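Local coordinates for phosphate-binding protein (Xanthomonas axonopodis pv. citri, PDB 5UB3) that probably acts as a periplasmic ligand-binding receptor, able to hold chloride, paired with a diguanylate cyclase, at residues G8-D13 and V63-G68; L82-R87 and R211-V216. All coordinates share one frame; numbering follows the deposited sequence.

Both contacts lie in the lobe that holds the N-terminus, with their centres about 11 Å apart, and the first is complete along the chain before the second begins. Contact 1 joins the end of strand 4-8 to strand 62-66; contact 2 joins strand 79-87 to strand 209-217. Strands 62-66 and 209-217 are antiparallel neighbours, V63 bonding through its backbone to M215, so the layer runs 39-42, 4-8, 62-66, 209-217, 79-87, the order expected of a type II periplasmic binding protein. Helix 67-75 leads from contact 1 to contact 2. Strand 209-217 returns from the second lobe, so this lobe is built of chain from both sides of the crossover.

Contact 1: G8-D13 and V63-G68; sequences GRISDD and VSETTG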
ATOM      1  N   GLY A   8       0.106   7.301 -12.099  1.00 17.65           N
ATOM      2  CA  GLY A   8      -1.072   6.642 -11.582  1.00 19.30           C
ATOM      3  C   GLY A   8      -0.873   6.125 -10.174  1.00 20.04           C
ATOM      4  O   GLY A   8       0.135   6.332  -9.571  1.00 19.61           O
ATOM      5  N   ARG A   9      -1.899   5.439  -9.694  1.00 20.69           N
ATOM      6  CA  ARG A   9      -1.843   4.603  -8.532  1.00 22.41           C
ATOM      7  C   ARG A   9      -3.104   3.743  -8.551  1.00 21.41           C
ATOM      8  O   ARG A   9      -4.089   4.034  -9.238  1.00 19.77           O
ATOM      9  CB  ARG A   9      -1.817   5.398  -7.197  1.00 25.23           C
ATOM     10  CG  ARG A   9      -3.052   6.256  -6.961  1.00 27.58           C
ATOM     11  CD  ARG A   9      -3.126   6.694  -5.504  1.00 32.54           C
ATOM     12  NE  ARG A   9      -3.516   5.599  -4.634  1.00 34.55           N
ATOM     13  CZ  ARG A   9      -3.800   5.722  -3.340  1.00 41.56           C
ATOM     14  NH1 ARG A   9      -3.750   6.908  -2.756  1.00 45.51           N
ATOM     15  NH2 ARG A   9      -4.115   4.657  -2.616  1.00 36.20           N
ATOM     16  N   ILE A  10      -3.058   2.698  -7.752  1.00 19.98           N
ATOM     17  CA  ILE A  10      -4.232   1.917  -7.467  1.00 19.81           C
ATOM     18  C   ILE A  10      -5.068   2.733  -6.530  1.00 20.07           C
ATOM     19  O   ILE A  10      -4.559   3.205  -5.517  1.00 20.38           O
ATOM     20  CB  ILE A  10      -3.830   0.599  -6.786  1.00 20.11           C
ATOM     21  CG1 ILE A  10      -2.866  -0.224  -7.707  1.00 19.49           C
ATOM     22  CG2 ILE A  10      -5.073  -0.207  -6.440  1.00 20.82           C
ATOM     23  CD1 ILE A  10      -2.159  -1.325  -6.955  1.00 20.85           C
ATOM     24  N   SER A  11      -6.348   2.869  -6.820  1.00 19.64           N
ATOM     25  CA  SER A  11      -7.161   3.718  -6.038  1.00 22.99           C
ATOM     26  C   SER A  11      -8.551   3.173  -5.967  1.00 25.02           C
ATOM     27  O   SER A  11      -9.141   2.888  -6.980  1.00 25.81           O
ATOM     28  CB  SER A  11      -7.218   5.093  -6.674  1.00 24.97           C
ATOM     29  OG  SER A  11      -8.216   5.933  -6.060  1.00 24.29           O
ATOM     30  N   ASP A  12      -9.100   3.167  -4.773  1.00 27.92           N
ATOM     31  CA  ASP A  12     -10.546   2.932  -4.584  1.00 33.27           C
ATOM     32  C   ASP A  12     -11.348   4.232  -4.545  1.00 34.39           C
ATOM     33  O   ASP A  12     -12.502   4.202  -4.197  1.00 32.70           O
ATOM     34  CB  ASP A  12     -10.824   2.176  -3.266  1.00 36.67           C
ATOM     35  CG  ASP A  12     -10.161   2.840  -2.017  1.00 39.74           C
ATOM     36  OD1 ASP A  12      -9.582   3.969  -2.084  1.00 39.49           O
ATOM     37  OD2 ASP A  12     -10.184   2.195  -0.941  1.00 46.69           O
ATOM     38  N   ASP A  13     -10.736   5.364  -4.866  1.00 32.42           N
ATOM     39  CA  ASP A  13     -11.379   6.671  -4.643  1.00 32.60           C
ATOM     40  C   ASP A  13     -10.748   7.719  -5.552  1.00 27.72           C
ATOM     41  O   ASP A  13     -10.168   8.699  -5.091  1.00 28.60           O
ATOM     42  CB  ASP A  13     -11.214   7.017  -3.176  1.00 34.14           C
ATOM     43  CG  ASP A  13     -11.944   8.278  -2.749  1.00 38.26           C
ATOM     44  OD1 ASP A  13     -12.817   8.778  -3.476  1.00 38.50           O
ATOM     45  OD2 ASP A  13     -11.563   8.776  -1.665  1.00 42.83           O
ATOM     46  N   VAL A  63       3.886   4.857 -11.112  1.00 15.67           N
ATOM     47  CA  VAL A  63       2.956   4.801  -9.998  1.00 17.12           C
ATOM     48  C   VAL A  63       3.726   4.980  -8.698  1.00 17.38           C
ATOM     49  O   VAL A  63       4.880   4.576  -8.609  1.00 14.74           O
ATOM     50  CB  VAL A  63       2.153   3.509  -9.954  1.00 16.92           C
ATOM     51  CG1 VAL A  63       1.303   3.307 -11.209  1.00 16.93           C
ATOM     52  CG2 VAL A  63       3.077   2.328  -9.682  1.00 17.23           C
ATOM     53  N   SER A  64       3.066   5.534  -7.684  1.00 17.15           N
ATOM     54  CA  SER A  64       3.643   5.647  -6.390  1.00 18.21           C
ATOM     55  C   SER A  64       2.748   4.804  -5.535  1.00 18.47           C
ATOM     56  O   SER A  64       1.603   5.120  -5.449  1.00 17.71           O
ATOM     57  CB  SER A  64       3.606   7.077  -5.897  1.00 21.15           C
ATOM     58  OG  SER A  64       4.314   7.170  -4.666  1.00 21.11           O
ATOM     59  N   GLU A  65       3.271   3.742  -4.936  1.00 18.17           N
ATOM     60  CA  GLU A  65       2.455   2.689  -4.228  1.00 19.05           C
ATOM     61  C   GLU A  65       3.126   2.251  -2.969  1.00 17.95           C
ATOM     62  O   GLU A  65       4.367   2.393  -2.826  1.00 15.69           O
ATOM     63  CB  GLU A  65       2.363   1.431  -5.067  1.00 21.18           C
ATOM     64  CG  GLU A  65       1.571   1.594  -6.313  1.00 22.40           C
ATOM     65  CD  GLU A  65       0.105   1.838  -6.090  1.00 23.21           C
ATOM     66  OE1 GLU A  65      -0.389   1.645  -4.995  1.00 22.93           O
ATOM     67  OE2 GLU A  65      -0.534   2.239  -7.083  1.00 28.23           O
ATOM     68  N   THR A  66       2.345   1.631  -2.082  1.00 16.33           N
ATOM     69  CA  THR A  66       2.951   1.003  -0.947  1.00 16.45           C
ATOM     70  C   THR A  66       3.682  -0.218  -1.460  1.00 16.90           C
ATOM     71  O   THR A  66       3.363  -0.708  -2.486  1.00 15.67           O
ATOM     72  CB  THR A  66       1.905   0.608   0.068  1.00 18.99           C
ATOM     73  OG1 THR A  66       1.081  -0.371  -0.551  1.00 18.64           O
ATOM     74  CG2 THR A  66       1.066   1.878   0.511  1.00 19.47           C
ATOM     75  N   THR A  67       4.661  -0.692  -0.722  1.00 16.60           N
ATOM     76  CA  THR A  67       5.558  -1.693  -1.235  1.00 16.46           C
ATOM     77  C   THR A  67       4.955  -3.047  -1.583  1.00 16.39           C
ATOM     78  O   THR A  67       5.416  -3.674  -2.502  1.00 19.38           O
ATOM     79  CB  THR A  67       6.729  -1.853  -0.284  1.00 16.17           C
ATOM     80  OG1 THR A  67       6.237  -2.010   1.037  1.00 18.25           O
ATOM     81  CG2 THR A  67       7.600  -0.631  -0.361  1.00 16.26           C
ATOM     82  N   GLY A  68       3.964  -3.521  -0.836  1.00 14.91           N
ATOM     83  CA  GLY A  68       3.268  -4.735  -1.187  1.00 15.27           C
ATOM     84  C   GLY A  68       2.568  -4.669  -2.544  1.00 14.32           C
ATOM     85  O   GLY A  68       2.747  -5.550  -3.378  1.00 14.85           O
TER
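E65 meets I10 through the one hydrogen bond between G8-D13 and V63-G68: I10 N donates to E65 OE2 at 2.7 Å and 161°, on the carboxylate's syn lone pair. The E65 chain reaches there by folding: CG lies anti to the carbonyl carbon (chi1 -68°), and a bend at chi2 carries the carboxylate across to the loop. R9 supplies another close neighbour of the same oxygen, its CA lying 3.1 Å from E65 OE2.

Strand pairing holds the other end. G8 and V63 form a parallel bridge between neighbouring strands of the N-terminal lobe, and G8 also bonds through its backbone to W62. Where G8 O faces the V63 backbone, the contact is a CA-H...O approach, V63 CA to G8 O at 3.2 Å with 146° at the hydrogen. Past the bridge the chain enters the loop between strand 4-8 and helix 14-28, which E65 ties to the end of strand 62-66. E65 in turn pairs through its backbone with V213, on the next strand.

Apolar groups pack against these polar atoms. I10 crosses the E65 side chain at about a right angle, its CG1 3.4 Å from OE2, while V63 CG1 lies 3.7 Å from the carbonyl carbon of G8. Helix 48-56 covers I10 and V63 through M51.

R9 bends at chi3 and turns back on its own loop, NE donating to I10 O at 2.8 Å from above the carbonyl plane; NH2 adds only a weak bond. H17 and L21 of helix 14-28 pack on this arginine. Thus I10 is gripped at both backbone polar atoms, and E65 is a buried carboxylate receiving a nearly straight N-H. R9 NE stands 5.1 Å from E65 OE1, close enough that its positive charge would probably stabilise the ionised acid without a salt bridge.

Contact 2: L82-R87 and R211-V216; sequences LLMTER and RAVEMV
T85 and E214 are joined side chain to side chain: T85 OG1 donates to E214 OE2 at 2.7 Å, on the lone pair turned away from the other carboxylate oxygen. The two chains cross at about a right angle; E214 CG lies beside its backbone N, and a bend at chi2 turns the carboxylate to the threonine. Between the backbones, L82 N bonds to E214 O at 2.7 Å and E214 N to L83 O at 2.9 Å. T85 N bonds to A212 O at 3.0 Å.

With L82 and L83 both facing E214, the antiparallel pair carries a classic beta bulge. Strand 209-217, returning from the second lobe, lies between strands 62-66 and 79-87, antiparallel to both, as in type II periplasmic binding proteins. On the face opposite E214, V213 CG2 touches M84 SD at 4.1 Å. From the bulge itself, L82 CD1 reaches V216 CG1.

R87 extends straight from CG to NE and lays its guanidinium flat over A212, whose CB sits under the centre of the group, 3.5 Å from CZ. R211 comes across R87 in turn, one guanidinium face over R87 CB but offset toward the rim. A water accepts from R211 NH2 at 3.1 Å and more weakly from R87 NH1, at the edge of that guanidinium. R211 NE and A212 N are buried here without a partner in the model.

Farther out, S64 OG hydrogen-bonds R87 NH2 and probably E214 OE2, though that approach is unusually short and so doubtful; W62 NE1 holds E214 OE1. R229 of helix 222-235 bonds to L82 O and packs on L83.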
ATOM      1  N   LEU A  82      11.878   2.443  -9.040  1.00 18.10           N
ATOM      2  CA  LEU A  82      12.634   3.591  -9.471  1.00 17.32           C
ATOM      3  C   LEU A  82      13.361   4.203  -8.281  1.00 19.03           C
ATOM      4  O   LEU A  82      14.565   4.455  -8.372  1.00 19.82           O
ATOM      5  CB  LEU A  82      11.682   4.646 -10.002  1.00 17.91           C
ATOM      6  CG  LEU A  82      12.338   5.912 -10.566  1.00 19.41           C
ATOM      7  CD1 LEU A  82      12.727   5.651 -11.979  1.00 22.68           C
ATOM      8  CD2 LEU A  82      11.362   7.065 -10.491  1.00 21.44           C
ATOM      9  N   LEU A  83      12.603   4.488  -7.217  1.00 17.50           N
ATOM     10  CA  LEU A  83      13.053   5.197  -6.009  1.00 18.00           C
ATOM     11  C   LEU A  83      12.325   4.642  -4.817  1.00 17.75           C
ATOM     12  O   LEU A  83      11.188   4.225  -4.951  1.00 19.46           O
ATOM     13  CB  LEU A  83      12.739   6.707  -6.079  1.00 17.82           C
ATOM     14  CG  LEU A  83      13.587   7.531  -7.032  1.00 19.67           C
ATOM     15  CD1 LEU A  83      13.051   8.936  -7.186  1.00 19.22           C
ATOM     16  CD2 LEU A  83      15.045   7.493  -6.589  1.00 21.45           C
ATOM     17  N   MET A  84      12.969   4.559  -3.661  1.00 16.84           N
ATOM     18  CA  MET A  84      12.269   4.288  -2.413  1.00 16.84           C
ATOM     19  C   MET A  84      11.699   5.603  -1.922  1.00 17.52           C
ATOM     20  O   MET A  84      12.306   6.647  -2.085  1.00 19.22           O
ATOM     21  CB  MET A  84      13.178   3.661  -1.338  1.00 15.31           C
ATOM     22  CG  MET A  84      13.824   2.381  -1.754  1.00 16.05           C
ATOM     23  SD  MET A  84      12.704   1.083  -2.286  1.00 17.37           S
ATOM     24  CE  MET A  84      11.746   0.863  -0.760  1.00 19.72           C
ATOM     25  N   THR A  85      10.506   5.547  -1.351  1.00 16.99           N
ATOM     26  CA  THR A  85       9.723   6.714  -1.034  1.00 16.55           C
ATOM     27  C   THR A  85       9.468   6.772   0.454  1.00 18.30           C
ATOM     28  O   THR A  85       9.087   5.769   1.085  1.00 16.75           O
ATOM     29  CB  THR A  85       8.408   6.738  -1.842  1.00 17.87           C
ATOM     30  OG1 THR A  85       8.762   6.569  -3.212  1.00 17.70           O
ATOM     31  CG2 THR A  85       7.598   7.987  -1.644  1.00 16.83           C
ATOM     32  N   GLU A  86       9.663   7.978   0.994  1.00 16.60           N
ATOM     33  CA  GLU A  86       9.443   8.251   2.415  1.00 19.13           C
ATOM     34  C   GLU A  86       8.195   9.074   2.478  1.00 18.90           C
ATOM     35  O   GLU A  86       8.079  10.121   1.809  1.00 19.87           O
ATOM     36  CB  GLU A  86      10.642   9.053   2.949  1.00 22.88           C
ATOM     37  CG  GLU A  86      10.629   9.233   4.442  1.00 25.97           C
ATOM     38  CD  GLU A  86      11.722  10.208   4.856  1.00 28.33           C
ATOM     39  OE1 GLU A  86      12.907   9.765   4.904  1.00 26.60           O
ATOM     40  OE2 GLU A  86      11.339  11.389   5.068  1.00 22.15           O
ATOM     41  N   ARG A  87       7.248   8.622   3.274  1.00 17.30           N
ATOM     42  CA  ARG A  87       6.017   9.329   3.483  1.00 18.83           C
ATOM     43  C   ARG A  87       5.833   9.703   4.961  1.00 20.80           C
ATOM     44  O   ARG A  87       6.075   8.907   5.879  1.00 22.18           O
ATOM     45  CB  ARG A  87       4.848   8.477   3.007  1.00 20.99           C
ATOM     46  CG  ARG A  87       4.805   8.237   1.501  1.00 21.28           C
ATOM     47  CD  ARG A  87       3.638   7.375   1.110  1.00 24.48           C
ATOM     48  NE  ARG A  87       3.603   7.114  -0.329  1.00 24.03           N
ATOM     49  CZ  ARG A  87       2.761   6.262  -0.918  1.00 27.51           C
ATOM     50  NH1 ARG A  87       1.836   5.547  -0.211  1.00 23.08           N
ATOM     51  NH2 ARG A  87       2.859   6.137  -2.246  1.00 27.79           N
ATOM     52  N   ARG A 211       8.013   1.371   3.356  1.00 22.20           N
ATOM     53  CA  ARG A 211       6.681   1.885   3.269  1.00 25.06           C
ATOM     54  C   ARG A 211       6.151   2.070   1.855  1.00 22.70           C
ATOM     55  O   ARG A 211       5.020   1.695   1.528  1.00 20.25           O
ATOM     56  CB  ARG A 211       6.766   3.230   3.959  1.00 29.39           C
ATOM     57  CG  ARG A 211       5.542   3.994   3.817  1.00 33.21           C
ATOM     58  CD  ARG A 211       5.208   4.722   5.050  1.00 30.38           C
ATOM     59  NE  ARG A 211       3.812   5.018   4.900  1.00 28.03           N
ATOM     60  CZ  ARG A 211       3.206   6.013   5.507  1.00 29.40           C
ATOM     61  NH1 ARG A 211       3.860   6.832   6.342  1.00 28.12           N
ATOM     62  NH2 ARG A 211       1.921   6.165   5.263  1.00 30.21           N
ATOM     63  N   ALA A 212       6.942   2.700   0.995  1.00 18.29           N
ATOM     64  CA  ALA A 212       6.426   3.024  -0.348  1.00 16.53           C
ATOM     65  C   ALA A 212       7.553   3.130  -1.307  1.00 16.84           C
ATOM     66  O   ALA A 212       8.703   3.205  -0.882  1.00 13.97           O
ATOM     67  CB  ALA A 212       5.609   4.285  -0.335  1.00 16.29           C
ATOM     68  N   VAL A 213       7.204   3.106  -2.600  1.00 16.65           N
ATOM     69  CA  VAL A 213       8.196   3.004  -3.663  1.00 14.37           C
ATOM     70  C   VAL A 213       7.564   3.585  -4.905  1.00 15.06           C
ATOM     71  O   VAL A 213       6.371   3.396  -5.186  1.00 15.18           O
ATOM     72  CB  VAL A 213       8.636   1.543  -3.873  1.00 16.17           C
ATOM     73  CG1 VAL A 213       7.483   0.641  -4.137  1.00 15.98           C
ATOM     74  CG2 VAL A 213       9.665   1.360  -4.985  1.00 14.55           C
ATOM     75  N   GLU A 214       8.376   4.288  -5.684  1.00 14.11           N
ATOM     76  CA  GLU A 214       8.002   4.712  -7.019  1.00 16.20           C
ATOM     77  C   GLU A 214       8.334   3.587  -7.984  1.00 16.25           C
ATOM     78  O   GLU A 214       9.478   3.099  -8.037  1.00 16.97           O
ATOM     79  CB  GLU A 214       8.813   5.996  -7.387  1.00 16.34           C
ATOM     80  CG  GLU A 214       8.644   7.097  -6.352  1.00 15.57           C
ATOM     81  CD  GLU A 214       7.182   7.372  -6.083  1.00 17.44           C
ATOM     82  OE1 GLU A 214       6.499   7.681  -7.067  1.00 15.48           O
ATOM     83  OE2 GLU A 214       6.723   7.264  -4.912  1.00 16.94           O
ATOM     84  N   MET A 215       7.363   3.196  -8.789  1.00 16.09           N
ATOM     85  CA  MET A 215       7.562   2.165  -9.775  1.00 14.88           C
ATOM     86  C   MET A 215       7.354   2.749 -11.144  1.00 16.98           C
ATOM     87  O   MET A 215       6.519   3.644 -11.344  1.00 19.03           O
ATOM     88  CB  MET A 215       6.592   1.019  -9.615  1.00 14.76           C
ATOM     89  CG  MET A 215       6.496   0.416  -8.229  1.00 15.38           C
ATOM     90  SD  MET A 215       7.916  -0.637  -7.815  1.00 14.37           S
ATOM     91  CE  MET A 215       7.615  -2.070  -8.794  1.00 15.56           C
ATOM     92  N   VAL A 216       8.109   2.227 -12.094  1.00 16.24           N
ATOM     93  CA  VAL A 216       7.892   2.586 -13.484  1.00 16.87           C
ATOM     94  C   VAL A 216       7.701   1.368 -14.298  1.00 18.73           C
ATOM     95  O   VAL A 216       8.229   0.268 -14.013  1.00 18.88           O
ATOM     96  CB  VAL A 216       9.001   3.442 -14.119  1.00 17.50           C
ATOM     97  CG1 VAL A 216       9.055   4.823 -13.476  1.00 17.15           C
ATOM     98  CG2 VAL A 216      10.333   2.716 -14.113  1.00 17.93           C
TER
HETATM   99  O   HOH W   1       0.642   4.814   2.796  1.00 25.58           O